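Local coordinates for PrgZ (Enterococcus faecalis, PDB 4FAJ), which binds peptide pheromones as a membrane-anchored extracellular receptor of the solute-binding protein family 5, probably passing them on for transport into the cell, at residues 62-67 / 558-563; 242-245 / 249-252; 330-335 / 396-401; 343-348 / 436-441. All blocks are in the same frame, centred on the assembly; numbering follows the deposited sequence. Where two conformers were deposited one is given.

Contact 1: residues 62-67 / 558-563; sequences ATLTAG and KKMRIE
Met560 and Ile562 approach Ala62 and Leu64 through methyl groups alone, a compact example of how the far ends of a long chain can be joined by apolar contact. The closest meeting is between Ala62 CB and Met560 CE, 3.5 Å apart. The thioether chain is fully extended, with CG anti to the backbone N (chi1 178°) and the later torsions also trans, so that CE is carried as far as the side chain can reach. The same methyl lies 4.3 Å from Leu64 CD1, and thus serves both Ala62 and Leu64, which point to the same side of their strand. Ile562 adds a looser touch, its CD1 standing 4.4 Å from Ala62 CB. All four residues are buried.

In the fold, strand 61-66 is an outermost strand of a four-stranded mixed sheet and runs parallel to 271-276, whose Ile272 touches both Leu64 and Met560. Strand 561-562 pairs antiparallel with 543-544, and Ile543 packs against Met560 and Ile562. The contact therefore sets a small C-terminal ribbon over side chains of the outermost strand and its neighbour 271-276.

Polar interactions are kept to the flank. Arg561 grips Glu563 side-on, NE and NH2 both reaching OE2 from the same face of the carboxylate, at 2.9 and 2.6 Å; the oxygen lies in the guanidinium plane. Preceding Met560, Lys558 and Lys559 direct their NZ atoms to Asp263 and Asp266, the two aspartates that bind a zinc ion about 13 Å from the methionine side chain.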
loop_
_atom_site.group_PDB
_atom_site.type_symbol
_atom_site.label_atom_id
_atom_site.label_comp_id
_atom_site.label_asym_id
_atom_site.label_seq_id
_atom_site.Cartn_x
_atom_site.Cartn_y
_atom_site.Cartn_z
ATOM N N ALA A 62 6.581 14.815 -19.685
ATOM C CA ALA A 62 6.946 15.244 -18.336
ATOM C C ALA A 62 7.929 14.265 -17.743
ATOM O O ALA A 62 7.995 13.104 -18.168
ATOM C CB ALA A 62 5.713 15.336 -17.438
ATOM N N THR A 63 8.664 14.740 -16.742
ATOM C CA THR A 63 9.521 13.898 -15.927
ATOM C C THR A 63 9.083 14.068 -14.476
ATOM O O THR A 63 9.150 15.167 -13.926
ATOM C CB THR A 63 11.002 14.260 -16.106
ATOM O OG1 THR A 63 11.355 14.097 -17.484
ATOM C CG2 THR A 63 11.884 13.364 -15.255
ATOM N N LEU A 64 8.619 12.973 -13.884
ATOM C CA LEU A 64 8.078 12.959 -12.528
ATOM C C LEU A 64 8.976 12.113 -11.630
ATOM O O LEU A 64 9.989 11.587 -12.078
ATOM C CB LEU A 64 6.647 12.405 -12.533
ATOM C CG LEU A 64 5.653 13.057 -13.516
ATOM C CD1 LEU A 64 4.290 12.366 -13.438
ATOM C CD2 LEU A 64 5.506 14.554 -13.274
ATOM N N THR A 65 8.608 11.984 -10.358
ATOM C CA THR A 65 9.477 11.334 -9.396
ATOM C C THR A 65 8.832 10.115 -8.759
ATOM O O THR A 65 7.611 9.958 -8.764
ATOM C CB THR A 65 9.925 12.313 -8.285
ATOM O OG1 THR A 65 8.794 12.730 -7.518
ATOM C CG2 THR A 65 10.598 13.530 -8.891
ATOM N N ALA A 66 9.683 9.276 -8.179
ATOM C CA ALA A 66 9.273 8.040 -7.512
ATOM C C ALA A 66 10.173 7.873 -6.297
ATOM O O ALA A 66 11.290 8.408 -6.279
ATOM C CB ALA A 66 9.435 6.846 -8.464
ATOM N N GLY A 67 9.706 7.125 -5.299
ATOM C CA GLY A 67 10.461 6.945 -4.050
ATOM C C GLY A 67 11.396 5.742 -4.036
ATOM O O GLY A 67 12.366 5.723 -3.275
ATOM N N LYS A 558 -3.782 9.246 -16.577
ATOM C CA LYS A 558 -4.523 8.984 -17.808
ATOM C C LYS A 558 -4.876 10.263 -18.580
ATOM O O LYS A 558 -4.663 10.339 -19.784
ATOM C CB LYS A 558 -5.808 8.198 -17.509
ATOM C CG LYS A 558 -6.741 8.028 -18.724
ATOM C CD LYS A 558 -7.917 7.094 -18.399
ATOM C CE LYS A 558 -8.971 7.156 -19.478
ATOM N NZ LYS A 558 -10.173 6.364 -19.115
ATOM N N LYS A 559 -5.429 11.248 -17.882
ATOM C CA LYS A 559 -5.931 12.460 -18.522
ATOM C C LYS A 559 -4.978 13.646 -18.332
ATOM O O LYS A 559 -5.330 14.791 -18.631
ATOM C CB LYS A 559 -7.332 12.793 -18.001
ATOM C CG LYS A 559 -8.404 11.788 -18.413
ATOM C CD LYS A 559 -9.802 12.270 -17.987
ATOM C CE LYS A 559 -10.851 11.145 -17.985
ATOM N NZ LYS A 559 -11.742 11.164 -19.186
ATOM N N MET A 560 -3.759 13.362 -17.875
ATOM C CA MET A 560 -2.722 14.380 -17.693
ATOM C C MET A 560 -2.461 15.137 -18.994
ATOM O O MET A 560 -2.485 14.540 -20.070
ATOM C CB MET A 560 -1.426 13.711 -17.222
ATOM C CG MET A 560 -0.226 14.623 -17.021
ATOM S SD MET A 560 1.191 13.672 -16.415
ATOM C CE MET A 560 2.407 14.973 -16.256
ATOM N N ARG A 561 -2.211 16.441 -18.890
ATOM C CA ARG A 561 -1.772 17.242 -20.039
ATOM C C ARG A 561 -0.871 18.405 -19.614
ATOM O O ARG A 561 -0.867 18.799 -18.450
ATOM C CB ARG A 561 -2.971 17.767 -20.832
ATOM C CG ARG A 561 -3.771 18.843 -20.126
ATOM C CD ARG A 561 -4.974 19.273 -20.955
ATOM N NE ARG A 561 -5.508 20.549 -20.477
ATOM C CZ ARG A 561 -6.407 20.691 -19.504
ATOM N NH1 ARG A 561 -6.916 19.640 -18.886
ATOM N NH2 ARG A 561 -6.814 21.906 -19.150
ATOM N N ILE A 562 -0.107 18.939 -20.565
ATOM C CA ILE A 562 0.801 20.051 -20.320
ATOM C C ILE A 562 0.219 21.284 -21.003
ATOM O O ILE A 562 -0.008 21.271 -22.210
ATOM C CB ILE A 562 2.226 19.781 -20.872
ATOM C CG1 ILE A 562 2.778 18.443 -20.373
ATOM C CG2 ILE A 562 3.178 20.909 -20.487
ATOM C CD1 ILE A 562 2.812 18.310 -18.850
ATOM N N GLU A 563 -0.031 22.334 -20.221
ATOM C CA GLU A 563 -0.501 23.620 -20.742
ATOM C C GLU A 563 0.514 24.715 -20.424
ATOM O O GLU A 563 0.766 24.986 -19.250
ATOM C CB GLU A 563 -1.826 24.007 -20.088
ATOM C CG GLU A 563 -3.049 23.266 -20.588
ATOM C CD GLU A 563 -4.355 23.986 -20.221
ATOM O OE1 GLU A 563 -4.308 25.048 -19.546
ATOM O OE2 GLU A 563 -5.433 23.487 -20.608
#

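Contact 2: residues 242-245 / 249-252; sequences TNLE and TSDK
Ser250 turns its hydroxymethyl group toward Leu244 and Glu245, and the innermost layer of this small contact is built round it. Its OG lies 3.4 Å from Glu245 CB, alongside the base of the glutamate rather than near its carboxylate. Leu244 CD2 also comes near, 4.2 Å from both CB and OG of Ser250. With its CG swung beside the carbonyl carbon (chi1 -162°), the leucine brings its isobutyl end closer to the serine than its first bond would suggest.

A water forms the next layer. It accepts a hydrogen bond from Glu245 N (3.0 Å) and donates one to Lys252 O (2.7 Å), bridging two backbones where the limbs no longer pair directly.

Further out lie the residues that position the first shell. The hydroxyl of Ser250 is hydrogen-bonded to Gly246 N, so the side chain ties its own limb to the beginning of the intervening turn. Leu244 is the buried member of an otherwise largely exposed group; its side chain rests on Trp253, Val70 and Leu73, while its backbone N is bound by Gln230. Asp251 makes a backbone hydrogen bond with Val276, which holds the second limb beside the neighbouring strand.

Just before the limbs separate, Thr242 and Asn243 both face Thr254, a classic beta bulge, and the whole is a beta-hairpin whose loop joins antiparallel strands 239-243 and 252-257 at the margin of a mixed sheet.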
loop_
_atom_site.group_PDB
_atom_site.type_symbol
_atom_site.label_atom_id
_atom_site.label_comp_id
_atom_site.label_asym_id
_atom_site.label_seq_id
_atom_site.Cartn_x
_atom_site.Cartn_y
_atom_site.Cartn_z
ATOM N N THR A 242 7.690 1.402 -21.909
ATOM C CA THR A 242 8.604 1.387 -23.064
ATOM C C THR A 242 10.097 1.372 -22.693
ATOM O O THR A 242 10.930 1.037 -23.530
ATOM C CB THR A 242 8.305 2.556 -24.044
ATOM O OG1 THR A 242 8.235 3.796 -23.329
ATOM C CG2 THR A 242 6.967 2.325 -24.764
ATOM N N ASN A 243 10.435 1.718 -21.449
ATOM C CA ASN A 243 11.835 1.717 -21.002
ATOM C C ASN A 243 11.935 1.391 -19.518
ATOM O O ASN A 243 11.479 2.164 -18.685
ATOM C CB ASN A 243 12.465 3.088 -21.276
ATOM C CG ASN A 243 13.981 3.063 -21.244
ATOM O OD1 ASN A 243 14.597 2.220 -20.593
ATOM N ND2 ASN A 243 14.596 4.004 -21.963
ATOM N N LEU A 244 12.497 0.228 -19.197
ATOM C CA LEU A 244 12.752 -0.168 -17.808
ATOM C C LEU A 244 13.806 -1.269 -17.845
ATOM O O LEU A 244 13.512 -2.406 -18.211
ATOM C CB LEU A 244 11.482 -0.663 -17.089
ATOM C CG LEU A 244 11.551 -0.677 -15.552
ATOM C CD1 LEU A 244 10.196 -1.013 -14.930
ATOM C CD2 LEU A 244 12.567 -1.631 -15.025
ATOM N N GLU A 245 15.031 -0.924 -17.467
ATOM C CA GLU A 245 16.162 -1.837 -17.660
ATOM C C GLU A 245 16.157 -3.034 -16.720
ATOM O O GLU A 245 16.404 -4.162 -17.149
ATOM C CB GLU A 245 17.485 -1.083 -17.533
ATOM C CG GLU A 245 17.748 -0.142 -18.692
ATOM C CD GLU A 245 19.205 0.263 -18.792
ATOM O OE1 GLU A 245 19.912 0.248 -17.754
ATOM O OE2 GLU A 245 19.641 0.593 -19.914
ATOM N N THR A 249 15.863 -2.587 -9.468
ATOM C CA THR A 249 17.108 -1.822 -9.420
ATOM C C THR A 249 17.148 -0.493 -10.194
ATOM O O THR A 249 17.883 0.403 -9.782
ATOM C CB THR A 249 18.297 -2.689 -9.906
ATOM O OG1 THR A 249 18.087 -3.067 -11.269
ATOM C CG2 THR A 249 18.434 -3.949 -9.055
ATOM N N SER A 250 16.400 -0.363 -11.299
ATOM C CA SER A 250 16.491 0.837 -12.163
ATOM C C SER A 250 15.945 2.097 -11.482
ATOM O O SER A 250 14.846 2.073 -10.919
ATOM C CB SER A 250 15.709 0.652 -13.472
ATOM O OG SER A 250 16.397 -0.123 -14.431
ATOM N N ASP A 251 16.711 3.186 -11.552
ATOM C CA ASP A 251 16.304 4.476 -10.987
ATOM C C ASP A 251 15.528 5.344 -11.992
ATOM O O ASP A 251 15.094 6.442 -11.648
ATOM C CB ASP A 251 17.523 5.246 -10.446
ATOM C CG ASP A 251 18.375 5.879 -11.548
ATOM O OD1 ASP A 251 18.411 5.343 -12.673
ATOM O OD2 ASP A 251 19.020 6.920 -11.281
ATOM N N LYS A 252 15.356 4.842 -13.218
ATOM C CA LYS A 252 14.640 5.553 -14.281
ATOM C C LYS A 252 13.749 4.607 -15.058
ATOM O O LYS A 252 14.118 3.460 -15.285
ATOM C CB LYS A 252 15.627 6.108 -15.295
ATOM C CG LYS A 252 16.497 7.181 -14.802
ATOM C CD LYS A 252 17.376 7.660 -15.944
ATOM C CE LYS A 252 18.159 8.878 -15.537
ATOM N NZ LYS A 252 19.049 8.601 -14.404
HETATM O O HOH W 1 15.574 2.017 -17.047
#

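Contact 3: residues 330-335 / 396-401; sequences NKLLQN and EYWDKA
Asn335 and Ala401 make the close part of this contact, where the backbones come within 7.2 Å of each other, CA to CA. The amide oxygen does the touching: Asn335 OD1 sits 3.8 Å from Ala401 CB, and the small methyl lets the helix 391-402 come near. The same oxygen accepts from Val338 N, while ND2 donates to Glu404. Both ends of the amide are thus held, which fixes its rotation against the alanine.

Asn335 is the N-cap of helix 336-345 in the α/β lobe that contains strand 412-418, and helix 391-402 packs beside it, with Ala401 also on Val338. The short, weakly bonded helix 331-334 leads into 336-345. That short helix has its own cap, for Asn330 OD1 accepts from Leu333 N at 2.8 Å, the donor lying in the carbonyl plane.

Packing is looser where Leu332 meets Trp398. Leucine CD2 is 4.3 Å from Trp398 CH2 and approaches the ring obliquely. The indole begins on a bond pointing away from the 330-335 segment, but its far corner returns toward Leu332, and NE1 is engaged by Glu439 O. Leu332 also leans on Leu413. The solvent side carries exposed residues such as Lys331 and Glu396, which make no contact across the two segments.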
loop_
_atom_site.group_PDB
_atom_site.type_symbol
_atom_site.label_atom_id
_atom_site.label_comp_id
_atom_site.label_asym_id
_atom_site.label_seq_id
_atom_site.Cartn_x
_atom_site.Cartn_y
_atom_site.Cartn_z
ATOM N N ASN A 330 12.895 -13.145 18.969
ATOM C CA ASN A 330 13.399 -12.027 19.754
ATOM C C ASN A 330 12.759 -11.995 21.138
ATOM O O ASN A 330 11.547 -11.803 21.278
ATOM C CB ASN A 330 13.187 -10.702 19.026
ATOM C CG ASN A 330 13.903 -9.548 19.705
ATOM O OD1 ASN A 330 13.399 -8.966 20.658
ATOM N ND2 ASN A 330 15.094 -9.220 19.218
ATOM N N LYS A 331 13.597 -12.151 22.157
ATOM C CA LYS A 331 13.138 -12.271 23.532
ATOM C C LYS A 331 12.609 -10.953 24.084
ATOM O O LYS A 331 11.648 -10.953 24.852
ATOM C CB LYS A 331 14.267 -12.806 24.418
ATOM C CG LYS A 331 14.836 -14.146 23.951
ATOM C CD LYS A 331 13.724 -15.156 23.658
ATOM C CE LYS A 331 14.212 -16.589 23.770
ATOM N NZ LYS A 331 13.052 -17.528 23.761
ATOM N N LEU A 332 13.227 -9.839 23.689
ATOM C CA LEU A 332 12.752 -8.522 24.097
ATOM C C LEU A 332 11.341 -8.227 23.559
ATOM O O LEU A 332 10.454 -7.851 24.321
ATOM C CB LEU A 332 13.718 -7.421 23.647
ATOM C CG LEU A 332 14.959 -7.157 24.505
ATOM C CD1 LEU A 332 15.881 -6.175 23.795
ATOM C CD2 LEU A 332 14.577 -6.612 25.874
ATOM N N LEU A 333 11.127 -8.405 22.257
ATOM C CA LEU A 333 9.854 -7.987 21.634
ATOM C C LEU A 333 8.706 -8.950 21.916
ATOM O O LEU A 333 7.546 -8.618 21.698
ATOM C CB LEU A 333 10.028 -7.770 20.127
ATOM C CG LEU A 333 10.940 -6.587 19.781
ATOM C CD1 LEU A 333 11.089 -6.435 18.287
ATOM C CD2 LEU A 333 10.419 -5.287 20.418
ATOM N N GLN A 334 9.045 -10.137 22.411
ATOM C CA GLN A 334 8.072 -11.092 22.939
ATOM C C GLN A 334 7.463 -10.602 24.271
ATOM O O GLN A 334 6.351 -10.985 24.629
ATOM C CB GLN A 334 8.773 -12.460 23.083
ATOM C CG GLN A 334 8.198 -13.473 24.053
ATOM C CD GLN A 334 8.980 -14.786 23.990
ATOM O OE1 GLN A 334 8.913 -15.506 22.991
ATOM N NE2 GLN A 334 9.738 -15.086 25.042
ATOM N N ASN A 335 8.182 -9.736 24.982
ATOM C CA ASN A 335 7.707 -9.198 26.259
ATOM C C ASN A 335 6.759 -8.001 26.052
ATOM O O ASN A 335 7.143 -6.979 25.474
ATOM C CB ASN A 335 8.916 -8.842 27.139
ATOM C CG ASN A 335 8.534 -8.419 28.546
ATOM O OD1 ASN A 335 8.066 -7.310 28.753
ATOM N ND2 ASN A 335 8.770 -9.293 29.527
ATOM N N GLU A 396 8.784 3.545 33.116
ATOM C CA GLU A 396 8.257 2.592 34.070
ATOM C C GLU A 396 7.931 1.220 33.490
ATOM O O GLU A 396 8.144 0.209 34.159
ATOM C CB GLU A 396 7.038 3.179 34.766
ATOM C CG GLU A 396 7.412 4.392 35.609
ATOM C CD GLU A 396 6.511 4.580 36.791
ATOM O OE1 GLU A 396 5.420 3.973 36.813
ATOM O OE2 GLU A 396 6.900 5.334 37.702
ATOM N N TYR A 397 7.412 1.165 32.266
ATOM C CA TYR A 397 7.181 -0.123 31.614
ATOM C C TYR A 397 8.518 -0.827 31.333
ATOM O O TYR A 397 8.615 -2.051 31.420
ATOM C CB TYR A 397 6.387 0.036 30.314
ATOM C CG TYR A 397 4.883 -0.031 30.511
ATOM C CD1 TYR A 397 4.253 -1.239 30.789
ATOM C CD2 TYR A 397 4.099 1.106 30.413
ATOM C CE1 TYR A 397 2.878 -1.317 30.958
ATOM C CE2 TYR A 397 2.715 1.044 30.578
ATOM C CZ TYR A 397 2.114 -0.160 30.851
ATOM O OH TYR A 397 0.748 -0.202 31.012
ATOM N N TRP A 398 9.535 -0.039 31.008
ATOM C CA TRP A 398 10.875 -0.568 30.772
ATOM C C TRP A 398 11.457 -1.160 32.061
ATOM O O TRP A 398 11.993 -2.260 32.039
ATOM C CB TRP A 398 11.781 0.526 30.204
ATOM C CG TRP A 398 13.194 0.102 29.928
ATOM C CD1 TRP A 398 14.325 0.615 30.498
ATOM C CD2 TRP A 398 13.632 -0.913 29.012
ATOM N NE1 TRP A 398 15.437 -0.015 29.994
ATOM C CE2 TRP A 398 15.043 -0.960 29.086
ATOM C CE3 TRP A 398 12.973 -1.785 28.143
ATOM C CZ2 TRP A 398 15.808 -1.848 28.317
ATOM C CZ3 TRP A 398 13.737 -2.673 27.374
ATOM C CH2 TRP A 398 15.138 -2.693 27.471
ATOM N N ASP A 399 11.337 -0.443 33.175
ATOM C CA ASP A 399 11.810 -0.943 34.470
ATOM C C ASP A 399 11.092 -2.236 34.862
ATOM O O ASP A 399 11.704 -3.159 35.399
ATOM C CB ASP A 399 11.648 0.116 35.575
ATOM C CG ASP A 399 12.663 1.250 35.463
ATOM O OD1 ASP A 399 13.717 1.072 34.802
ATOM O OD2 ASP A 399 12.420 2.333 36.038
ATOM N N LYS A 400 9.794 -2.305 34.573
ATOM C CA LYS A 400 9.019 -3.515 34.803
ATOM C C LYS A 400 9.540 -4.670 33.928
ATOM O O LYS A 400 9.715 -5.785 34.406
ATOM C CB LYS A 400 7.530 -3.236 34.529
ATOM C CG LYS A 400 6.581 -4.378 34.845
ATOM C CD LYS A 400 5.134 -4.008 34.476
ATOM C CE LYS A 400 4.363 -3.352 35.604
ATOM N NZ LYS A 400 3.327 -4.286 36.144
ATOM N N ALA A 401 9.819 -4.385 32.658
ATOM C CA ALA A 401 10.328 -5.401 31.731
ATOM C C ALA A 401 11.682 -5.971 32.152
ATOM O O ALA A 401 11.911 -7.174 32.046
ATOM C CB ALA A 401 10.422 -4.838 30.325
#

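Contact 4: residues 343-348 / 436-441; sequences NYAIDR and DSLEGL
Ala345 turns its methyl group toward the end of helix 421-437, where it meets Ser437 and Leu438. Ser437 comes toward it in return, and the two CB atoms meet 3.7 Å apart. Serine OG is anti to the carbonyl carbon (chi1 -73°), an orientation that leaves it 4.0 Å from the alanine CB and turned to a water. Leu438 reaches in differently: it leaves its backbone at an angle to the contact, yet its CD1 arrives 3.9 Å from the same methyl.

Both helices finish near here. Leu438, the first residue beyond 421-437, opens a type II turn to Leu441, with Gly440 at a positive phi. Around this junction, Leu434 and Ala394 touch the alanine as well, so that helix 391-402 contributes to its surroundings, and Gln433 OE1 accepts from Asp347 N just past the first helix. Asp347 then caps the helix that follows.

One polar bridge complements the methyl contacts. The water donates to Ala345 O at 2.7 Å and accepts from Ser437 OG at 2.7 Å, linking a carbonyl near the C-terminal end of one helix to a hydroxyl at the same end of the other. The chemistry implies that small side chains permit close approach of the backbones, 5.9 Å between Ala345 CA and Ser437 CA, while a single ordered water supplies a partner for a carbonyl near the helix end.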
loop_
_atom_site.group_PDB
_atom_site.type_symbol
_atom_site.label_atom_id
_atom_site.label_comp_id
_atom_site.label_asym_id
_atom_site.label_seq_id
_atom_site.Cartn_x
_atom_site.Cartn_y
_atom_site.Cartn_z
ATOM N N ASN A 343 6.119 1.976 22.610
ATOM C CA ASN A 343 4.984 2.818 22.237
ATOM C C ASN A 343 4.961 4.147 22.999
ATOM O O ASN A 343 4.853 5.208 22.393
ATOM C CB ASN A 343 3.657 2.095 22.463
ATOM C CG ASN A 343 2.469 2.992 22.223
ATOM O OD1 ASN A 343 2.256 3.467 21.105
ATOM N ND2 ASN A 343 1.709 3.263 23.274
ATOM N N TYR A 344 5.052 4.091 24.323
ATOM C CA TYR A 344 4.972 5.315 25.131
ATOM C C TYR A 344 6.174 6.249 24.943
ATOM O O TYR A 344 6.075 7.460 25.204
ATOM C CB TYR A 344 4.781 4.983 26.612
ATOM C CG TYR A 344 3.365 4.595 26.957
ATOM C CD1 TYR A 344 2.328 5.511 26.841
ATOM C CD2 TYR A 344 3.056 3.311 27.391
ATOM C CE1 TYR A 344 1.031 5.169 27.165
ATOM C CE2 TYR A 344 1.761 2.955 27.712
ATOM C CZ TYR A 344 0.749 3.886 27.588
ATOM O OH TYR A 344 -0.546 3.529 27.904
ATOM N N ALA A 345 7.298 5.697 24.490
ATOM C CA ALA A 345 8.516 6.478 24.326
ATOM C C ALA A 345 8.533 7.358 23.071
ATOM O O ALA A 345 9.367 8.263 22.978
ATOM C CB ALA A 345 9.736 5.563 24.330
ATOM N N ILE A 346 7.650 7.101 22.105
ATOM C CA ILE A 346 7.687 7.853 20.837
ATOM C C ILE A 346 6.960 9.200 20.928
ATOM O O ILE A 346 5.736 9.253 21.100
ATOM C CB ILE A 346 7.112 7.054 19.637
ATOM C CG1 ILE A 346 7.781 5.680 19.503
ATOM C CG2 ILE A 346 7.305 7.842 18.341
ATOM C CD1 ILE A 346 9.246 5.704 19.626
ATOM N N ASP A 347 7.731 10.283 20.835
ATOM C CA ASP A 347 7.185 11.630 20.803
ATOM C C ASP A 347 6.766 11.942 19.369
ATOM O O ASP A 347 7.528 12.521 18.587
ATOM C CB ASP A 347 8.199 12.640 21.324
ATOM C CG ASP A 347 7.627 14.045 21.467
ATOM O OD1 ASP A 347 6.499 14.314 21.012
ATOM O OD2 ASP A 347 8.341 14.898 22.036
ATOM N N ARG A 348 5.534 11.559 19.048
ATOM C CA ARG A 348 5.010 11.678 17.681
ATOM C C ARG A 348 4.881 13.133 17.231
ATOM O O ARG A 348 5.163 13.443 16.074
ATOM C CB ARG A 348 3.654 10.977 17.578
ATOM C CG ARG A 348 3.728 9.483 17.816
ATOM C CD ARG A 348 2.343 8.848 17.960
ATOM N NE ARG A 348 2.445 7.407 18.163
ATOM C CZ ARG A 348 2.810 6.816 19.298
ATOM N NH1 ARG A 348 3.107 7.528 20.386
ATOM N NH2 ARG A 348 2.873 5.491 19.353
ATOM N N ASP A 436 16.599 7.245 24.768
ATOM C CA ASP A 436 16.385 8.236 25.833
ATOM C C ASP A 436 15.411 7.799 26.935
ATOM O O ASP A 436 15.517 8.276 28.071
ATOM C CB ASP A 436 15.895 9.568 25.247
ATOM C CG ASP A 436 15.960 10.716 26.259
ATOM O OD1 ASP A 436 17.017 10.886 26.914
ATOM O OD2 ASP A 436 14.955 11.454 26.403
ATOM N N SER A 437 14.453 6.937 26.604
ATOM C CA SER A 437 13.443 6.491 27.572
ATOM C C SER A 437 13.624 5.062 28.072
ATOM O O SER A 437 13.078 4.703 29.118
ATOM C CB SER A 437 12.039 6.621 26.976
ATOM O OG SER A 437 11.645 7.972 26.912
ATOM N N LEU A 438 14.353 4.243 27.321
ATOM C CA LEU A 438 14.620 2.870 27.715
ATOM C C LEU A 438 16.100 2.782 28.059
ATOM O O LEU A 438 16.922 2.379 27.229
ATOM C CB LEU A 438 14.247 1.887 26.608
ATOM C CG LEU A 438 12.745 1.652 26.391
ATOM C CD1 LEU A 438 12.026 2.933 26.012
ATOM C CD2 LEU A 438 12.521 0.596 25.319
ATOM N N GLU A 439 16.427 3.175 29.291
ATOM C CA GLU A 439 17.824 3.308 29.707
ATOM C C GLU A 439 18.532 1.975 29.499
ATOM O O GLU A 439 18.044 0.933 29.924
ATOM C CB GLU A 439 17.935 3.755 31.175
ATOM C CG GLU A 439 19.171 4.605 31.506
ATOM C CD GLU A 439 20.327 3.825 32.126
ATOM O OE1 GLU A 439 20.350 2.576 32.020
ATOM O OE2 GLU A 439 21.219 4.473 32.733
ATOM N N GLY A 440 19.668 2.020 28.817
ATOM C CA GLY A 440 20.480 0.834 28.608
ATOM C C GLY A 440 20.219 0.137 27.291
ATOM O O GLY A 440 21.056 -0.638 26.840
ATOM N N LEU A 441 19.070 0.401 26.669
ATOM C CA LEU A 441 18.757 -0.202 25.379
ATOM C C LEU A 441 19.578 0.461 24.281
ATOM O O LEU A 441 19.585 1.690 24.165
ATOM C CB LEU A 441 17.274 -0.047 25.053
ATOM C CG LEU A 441 16.804 -0.627 23.712
ATOM C CD1 LEU A 441 16.765 -2.154 23.759
ATOM C CD2 LEU A 441 15.439 -0.063 23.351
HETATM O O HOH W 2 11.512 8.978 24.435
#

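In the fold
Contacts 1, 3 and 4 are buried, whereas contact 2 lies mostly at the surface. Contacts 1 and 2 reach the same four-stranded sheet, their centres about 17 Å apart, but from different elements: contact 1 joins the chain ends by methyl packing, and contact 2 shapes a hairpin loop with a serine and a water. Contacts 3 and 4 belong together some 42 to 48 Å from contact 1, centre to centre. They touch directly: helix 391-402, one partner of contact 3, also borders contact 4, and Tyr397 packs on Tyr344. In contact 3 the polar part is a capping asparagine whose amide is bound at both ends, while contact 4, like contact 2, includes a bridging water, there between buried helix ends.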